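Local atomic coordinates of titin heart isoform N2-B (Homo sapiens, PDB entry 2BK8), a protein that probably serves as a structural element of the muscle sarcomere, this portion being the M1 immunoglobulin-like domain of the M-band region. Residues 36-50 / 58-70. Sequence-based numbering, arbitrary orientation. Where two conformers were deposited one is given.
Sequences WYFGVRQLENSEKYE and AILYVKDITKLDD
The ammonium of K48 meets the carboxylate of D69 in a salt bridge, NZ to OD2 2.8 Å, on the syn side of that oxygen but 24° out of the carboxylate plane. The K48 side chain leaves the backbone with CG anti to N (chi1 179°) and bends at chi2, which carries NZ past V62 to the carbonyl of K63, 2.9 Å from NZ to O; a long, flexible lysine suits this reach. L60 CB sits over the six-membered ring of W36, 3.6 Å from its centroid, a CH-pi contact suited to a broad indole. Y49 lies alongside L60 and V62, its ring sandwiched between K48 CG and L43 CD1. This is the I-set immunoglobulin sandwich, in which W36, from the sheet containing strand 33-38, packs on the hairpin of strands 49-54 and 57-62. Next to Y49 and V62, E50 and Y61 form an antiparallel hydrogen-bonded pair, their side chains on the opposite face. T66 N binds D69 OD2 on the anti side, from the other face of the carboxylate, while OD1 takes a water shared with Y49 OH. With an alanine at D69, K48 is likely to lose its salt-bridge partner and T66 N-H its acceptor. Just before strand 49-54, S46 OG accepts from K48 N, an ST turn, and from Y49 N, an ST motif.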
loop_
_atom_site.group_PDB
_atom_site.type_symbol
_atom_site.label_atom_id
_atom_site.label_comp_id
_atom_site.label_asym_id
_atom_site.label_seq_id
_atom_site.Cartn_x
_atom_site.Cartn_y
_atom_site.Cartn_z
ATOM N N TRP A 36 0.514 -3.595 4.855
ATOM C CA TRP A 36 1.153 -2.421 4.220
ATOM C C TRP A 36 2.169 -1.743 5.160
ATOM O O TRP A 36 2.027 -1.808 6.390
ATOM C CB TRP A 36 0.098 -1.394 3.801
ATOM C CG TRP A 36 -0.827 -1.823 2.696
ATOM C CD1 TRP A 36 -1.919 -2.635 2.808
ATOM C CD2 TRP A 36 -0.728 -1.463 1.304
ATOM N NE1 TRP A 36 -2.519 -2.786 1.572
ATOM C CE2 TRP A 36 -1.815 -2.070 0.638
ATOM C CE3 TRP A 36 0.159 -0.650 0.566
ATOM C CZ2 TRP A 36 -2.069 -1.882 -0.747
ATOM C CZ3 TRP A 36 -0.068 -0.471 -0.814
ATOM C CH2 TRP A 36 -1.185 -1.114 -1.467
ATOM N N TYR A 37 3.181 -1.096 4.572
ATOM C CA TYR A 37 4.191 -0.317 5.320
ATOM C C TYR A 37 4.408 1.055 4.670
ATOM O O TYR A 37 4.338 1.193 3.456
ATOM C CB TYR A 37 5.541 -1.049 5.407
ATOM C CG TYR A 37 5.507 -2.419 6.071
ATOM C CD1 TYR A 37 5.977 -2.617 7.379
ATOM C CD2 TYR A 37 5.039 -3.538 5.366
ATOM C CE1 TYR A 37 5.950 -3.886 7.970
ATOM C CE2 TYR A 37 4.988 -4.758 5.949
ATOM C CZ TYR A 37 5.433 -4.947 7.244
ATOM O OH TYR A 37 5.385 -6.239 7.778
ATOM N N PHE A 38 4.649 2.067 5.500
ATOM C CA PHE A 38 5.174 3.355 5.036
ATOM C C PHE A 38 6.600 3.478 5.544
ATOM O O PHE A 38 6.824 3.572 6.755
ATOM C CB PHE A 38 4.317 4.518 5.564
ATOM C CG PHE A 38 4.869 5.911 5.238
ATOM C CD1 PHE A 38 5.406 6.206 3.980
ATOM C CD2 PHE A 38 4.811 6.929 6.197
ATOM C CE1 PHE A 38 5.910 7.469 3.672
ATOM C CE2 PHE A 38 5.282 8.223 5.888
ATOM C CZ PHE A 38 5.847 8.486 4.636
ATOM N N GLY A 39 7.569 3.498 4.631
ATOM C CA GLY A 39 8.971 3.409 5.046
ATOM C C GLY A 39 9.153 2.234 6.004
ATOM O O GLY A 39 8.796 1.100 5.650
ATOM N N VAL A 40 9.675 2.495 7.211
ATOM C CA VAL A 40 9.902 1.419 8.209
ATOM C C VAL A 40 8.680 1.031 9.047
ATOM O O VAL A 40 8.717 0.038 9.802
ATOM C CB VAL A 40 11.098 1.730 9.172
ATOM C CG1 VAL A 40 12.425 1.865 8.409
ATOM C CG2 VAL A 40 10.821 2.983 9.995
ATOM N N ARG A 41 7.599 1.794 8.896
ATOM C CA ARG A 41 6.425 1.712 9.787
ATOM C C ARG A 41 5.331 0.773 9.274
ATOM O O ARG A 41 4.857 0.930 8.132
ATOM C CB ARG A 41 5.837 3.117 9.974
ATOM C CG ARG A 41 6.746 4.072 10.723
ATOM C CD ARG A 41 6.135 5.452 10.944
ATOM N NE ARG A 41 7.089 6.249 11.722
ATOM C CZ ARG A 41 7.281 7.559 11.612
ATOM N NH1 ARG A 41 6.565 8.268 10.767
ATOM N NH2 ARG A 41 8.201 8.153 12.363
ATOM N N GLN A 42 4.902 -0.161 10.134
ATOM C CA GLN A 42 3.794 -1.070 9.791
ATOM C C GLN A 42 2.463 -0.319 9.959
ATOM O O GLN A 42 2.255 0.354 11.000
ATOM C CB GLN A 42 3.835 -2.268 10.739
ATOM C CG GLN A 42 2.807 -3.351 10.428
ATOM C CD GLN A 42 2.926 -4.538 11.365
ATOM O OE1 GLN A 42 4.006 -4.840 11.902
ATOM N NE2 GLN A 42 1.808 -5.226 11.580
ATOM N N LEU A 43 1.577 -0.444 8.962
ATOM C CA LEU A 43 0.286 0.289 8.957
ATOM C C LEU A 43 -0.880 -0.550 9.465
ATOM O O LEU A 43 -0.873 -1.768 9.329
ATOM C CB LEU A 43 -0.060 0.841 7.555
ATOM C CG LEU A 43 1.036 1.641 6.841
ATOM C CD1 LEU A 43 0.562 2.324 5.561
ATOM C CD2 LEU A 43 1.618 2.660 7.864
ATOM N N GLU A 44 -1.868 0.116 10.075
ATOM C CA GLU A 44 -3.131 -0.517 10.440
ATOM C C GLU A 44 -4.290 0.463 10.254
ATOM O O GLU A 44 -4.067 1.670 10.190
ATOM C CB GLU A 44 -3.090 -1.012 11.892
ATOM C CG GLU A 44 -2.926 0.091 12.917
ATOM C CD GLU A 44 -2.891 -0.414 14.354
ATOM O OE1 GLU A 44 -3.081 -1.626 14.581
ATOM O OE2 GLU A 44 -2.680 0.422 15.262
ATOM N N ASN A 45 -5.519 -0.050 10.184
ATOM C CA ASN A 45 -6.711 0.814 10.200
ATOM C C ASN A 45 -6.794 1.779 11.383
ATOM O O ASN A 45 -6.623 1.365 12.533
ATOM C CB ASN A 45 -7.967 -0.038 10.117
ATOM C CG ASN A 45 -8.319 -0.379 8.699
ATOM O OD1 ASN A 45 -8.891 0.444 7.979
ATOM N ND2 ASN A 45 -7.967 -1.601 8.270
ATOM N N SER A 46 -7.102 3.049 11.095
ATOM C CA SER A 46 -7.034 4.134 12.067
ATOM C C SER A 46 -7.729 5.370 11.487
ATOM O O SER A 46 -8.303 5.308 10.398
ATOM C CB SER A 46 -5.567 4.460 12.339
ATOM O OG SER A 46 -4.913 4.848 11.141
ATOM N N GLU A 47 -7.651 6.495 12.192
ATOM C CA GLU A 47 -8.136 7.764 11.655
ATOM C C GLU A 47 -7.353 8.158 10.393
ATOM O O GLU A 47 -7.858 8.889 9.547
ATOM C CB GLU A 47 -8.046 8.860 12.717
ATOM C CG GLU A 47 -9.046 8.702 13.868
ATOM C CD GLU A 47 -8.924 9.781 14.936
ATOM O OE1 GLU A 47 -8.276 10.831 14.684
ATOM O OE2 GLU A 47 -9.490 9.581 16.036
ATOM N N LYS A 48 -6.142 7.624 10.248
ATOM C CA LYS A 48 -5.249 8.002 9.145
ATOM C C LYS A 48 -5.311 7.112 7.886
ATOM O O LYS A 48 -5.179 7.643 6.769
ATOM C CB LYS A 48 -3.806 8.080 9.665
ATOM C CG LYS A 48 -2.736 8.443 8.647
ATOM C CD LYS A 48 -2.757 9.927 8.290
ATOM C CE LYS A 48 -1.656 10.306 7.293
ATOM N NZ LYS A 48 -1.664 11.809 7.060
ATOM N N TYR A 49 -5.430 5.780 8.058
ATOM C CA TYR A 49 -5.382 4.799 6.940
ATOM C C TYR A 49 -6.648 3.934 6.823
ATOM O O TYR A 49 -7.138 3.419 7.836
ATOM C CB TYR A 49 -4.160 3.849 7.058
ATOM C CG TYR A 49 -2.843 4.560 7.207
ATOM C CD1 TYR A 49 -2.280 5.259 6.142
ATOM C CD2 TYR A 49 -2.147 4.529 8.421
ATOM C CE1 TYR A 49 -1.048 5.922 6.282
ATOM C CE2 TYR A 49 -0.919 5.194 8.567
ATOM C CZ TYR A 49 -0.392 5.893 7.506
ATOM O OH TYR A 49 0.826 6.532 7.626
ATOM N N GLU A 50 -7.150 3.753 5.591
ATOM C CA GLU A 50 -8.328 2.913 5.342
ATOM C C GLU A 50 -7.811 1.756 4.479
ATOM O O GLU A 50 -7.415 1.974 3.334
ATOM C CB GLU A 50 -9.467 3.687 4.630
ATOM C CG GLU A 50 -10.792 2.949 4.529
ATOM C CD GLU A 50 -11.811 3.587 3.539
ATOM O OE1 GLU A 50 -11.754 4.801 3.274
ATOM O OE2 GLU A 50 -12.680 2.847 3.016
ATOM N N ALA A 58 -5.959 -5.747 -2.894
ATOM C CA ALA A 58 -5.540 -4.930 -1.733
ATOM C C ALA A 58 -5.618 -3.427 -2.020
ATOM O O ALA A 58 -5.084 -2.929 -3.024
ATOM C CB ALA A 58 -4.114 -5.314 -1.293
ATOM N N ILE A 59 -6.247 -2.681 -1.112
ATOM C CA ILE A 59 -6.417 -1.235 -1.278
ATOM C C ILE A 59 -6.010 -0.473 -0.008
ATOM O O ILE A 59 -6.488 -0.772 1.101
ATOM C CB ILE A 59 -7.883 -0.853 -1.700
ATOM C CG1 ILE A 59 -8.333 -1.608 -2.957
ATOM C CG2 ILE A 59 -8.039 0.664 -1.820
ATOM C CD1 ILE A 59 -9.802 -1.304 -3.386
ATOM N N LEU A 60 -5.082 0.462 -0.175
ATOM C CA LEU A 60 -4.680 1.397 0.874
ATOM C C LEU A 60 -5.112 2.818 0.522
ATOM O O LEU A 60 -4.724 3.368 -0.498
ATOM C CB LEU A 60 -3.145 1.366 1.121
ATOM C CG LEU A 60 -2.616 2.521 2.006
ATOM C CD1 LEU A 60 -3.059 2.385 3.482
ATOM C CD2 LEU A 60 -1.071 2.597 1.916
ATOM N N TYR A 61 -5.913 3.424 1.388
ATOM C CA TYR A 61 -6.270 4.837 1.260
ATOM C C TYR A 61 -5.602 5.648 2.364
ATOM O O TYR A 61 -5.798 5.366 3.550
ATOM C CB TYR A 61 -7.776 5.020 1.326
ATOM C CG TYR A 61 -8.457 5.019 -0.016
ATOM C CD1 TYR A 61 -8.647 3.833 -0.701
ATOM C CD2 TYR A 61 -8.908 6.197 -0.597
ATOM C CE1 TYR A 61 -9.276 3.809 -1.932
ATOM C CE2 TYR A 61 -9.539 6.192 -1.844
ATOM C CZ TYR A 61 -9.708 4.987 -2.508
ATOM O OH TYR A 61 -10.359 4.915 -3.731
ATOM N N VAL A 62 -4.821 6.652 1.959
ATOM C CA VAL A 62 -4.151 7.573 2.920
ATOM C C VAL A 62 -4.868 8.913 3.022
ATOM O O VAL A 62 -5.015 9.585 2.004
ATOM C CB VAL A 62 -2.688 7.875 2.497
ATOM C CG1 VAL A 62 -2.006 8.760 3.576
ATOM C CG2 VAL A 62 -1.887 6.574 2.240
ATOM N N LYS A 63 -5.294 9.297 4.242
ATOM C CA LYS A 63 -6.108 10.497 4.535
ATOM C C LYS A 63 -5.322 11.683 5.113
ATOM O O LYS A 63 -4.221 11.499 5.626
ATOM C CB LYS A 63 -7.227 10.143 5.524
ATOM C CG LYS A 63 -8.377 9.346 4.931
ATOM C CD LYS A 63 -7.882 8.158 4.112
ATOM C CE LYS A 63 -8.636 8.109 2.814
ATOM N NZ LYS A 63 -8.546 6.763 2.207
ATOM N N ASP A 64 -5.938 12.874 5.095
ATOM C CA ASP A 64 -5.384 14.097 5.699
ATOM C C ASP A 64 -3.903 14.273 5.382
ATOM O O ASP A 64 -3.064 14.303 6.271
ATOM C CB ASP A 64 -5.599 14.111 7.228
ATOM C CG ASP A 64 -7.051 14.126 7.621
ATOM O OD1 ASP A 64 -7.721 15.152 7.379
ATOM O OD2 ASP A 64 -7.519 13.127 8.218
ATOM N N ILE A 65 -3.566 14.356 4.101
ATOM C CA ILE A 65 -2.146 14.341 3.685
ATOM C C ILE A 65 -1.329 15.497 4.289
ATOM O O ILE A 65 -1.836 16.652 4.441
ATOM C CB ILE A 65 -2.018 14.264 2.111
ATOM C CG1 ILE A 65 -2.435 12.860 1.605
ATOM C CG2 ILE A 65 -0.619 14.780 1.626
ATOM C CD1 ILE A 65 -1.447 11.764 1.869
ATOM N N THR A 66 -0.098 15.199 4.723
ATOM C CA THR A 66 0.870 16.255 5.134
ATOM C C THR A 66 2.210 15.998 4.426
ATOM O O THR A 66 2.407 14.946 3.804
ATOM C CB THR A 66 1.160 16.312 6.690
ATOM O OG1 THR A 66 1.949 15.162 7.084
ATOM C CG2 THR A 66 -0.130 16.387 7.509
ATOM N N LYS A 67 3.141 16.941 4.533
ATOM C CA LYS A 67 4.510 16.724 4.027
ATOM C C LYS A 67 5.173 15.446 4.581
ATOM O O LYS A 67 5.992 14.824 3.892
ATOM C CB LYS A 67 5.388 17.963 4.283
ATOM C CG LYS A 67 5.057 19.142 3.343
ATOM C CD LYS A 67 6.070 20.270 3.505
ATOM C CE LYS A 67 5.757 21.440 2.612
ATOM N NZ LYS A 67 4.691 22.266 3.225
ATOM N N LEU A 68 4.824 15.047 5.814
ATOM C CA LEU A 68 5.377 13.808 6.423
ATOM C C LEU A 68 5.112 12.548 5.609
ATOM O O LEU A 68 5.843 11.571 5.731
ATOM C CB LEU A 68 4.829 13.564 7.822
ATOM C CG LEU A 68 5.254 14.541 8.922
ATOM C CD1 LEU A 68 4.506 14.179 10.195
ATOM C CD2 LEU A 68 6.766 14.527 9.190
ATOM N N ASP A 69 4.049 12.581 4.801
ATOM C CA ASP A 69 3.572 11.401 4.074
ATOM C C ASP A 69 4.348 11.081 2.793
ATOM O O ASP A 69 4.127 10.020 2.213
ATOM C CB ASP A 69 2.030 11.507 3.808
ATOM C CG ASP A 69 1.223 11.574 5.111
ATOM O OD1 ASP A 69 1.519 10.792 6.063
ATOM O OD2 ASP A 69 0.316 12.439 5.211
ATOM N N ASP A 70 5.238 11.987 2.372
ATOM C CA ASP A 70 6.078 11.798 1.179
ATOM C C ASP A 70 7.099 10.668 1.442
ATOM O O ASP A 70 7.877 10.734 2.406
ATOM C CB ASP A 70 6.738 13.138 0.775
ATOM C CG ASP A 70 7.509 13.067 -0.556
ATOM O OD1 ASP A 70 8.399 12.191 -0.673
ATOM O OD2 ASP A 70 7.243 13.906 -1.462
HETATM O O HOH W 1 -6.188 11.530 9.687
HETATM O O HOH W 2 1.426 8.113 5.658
#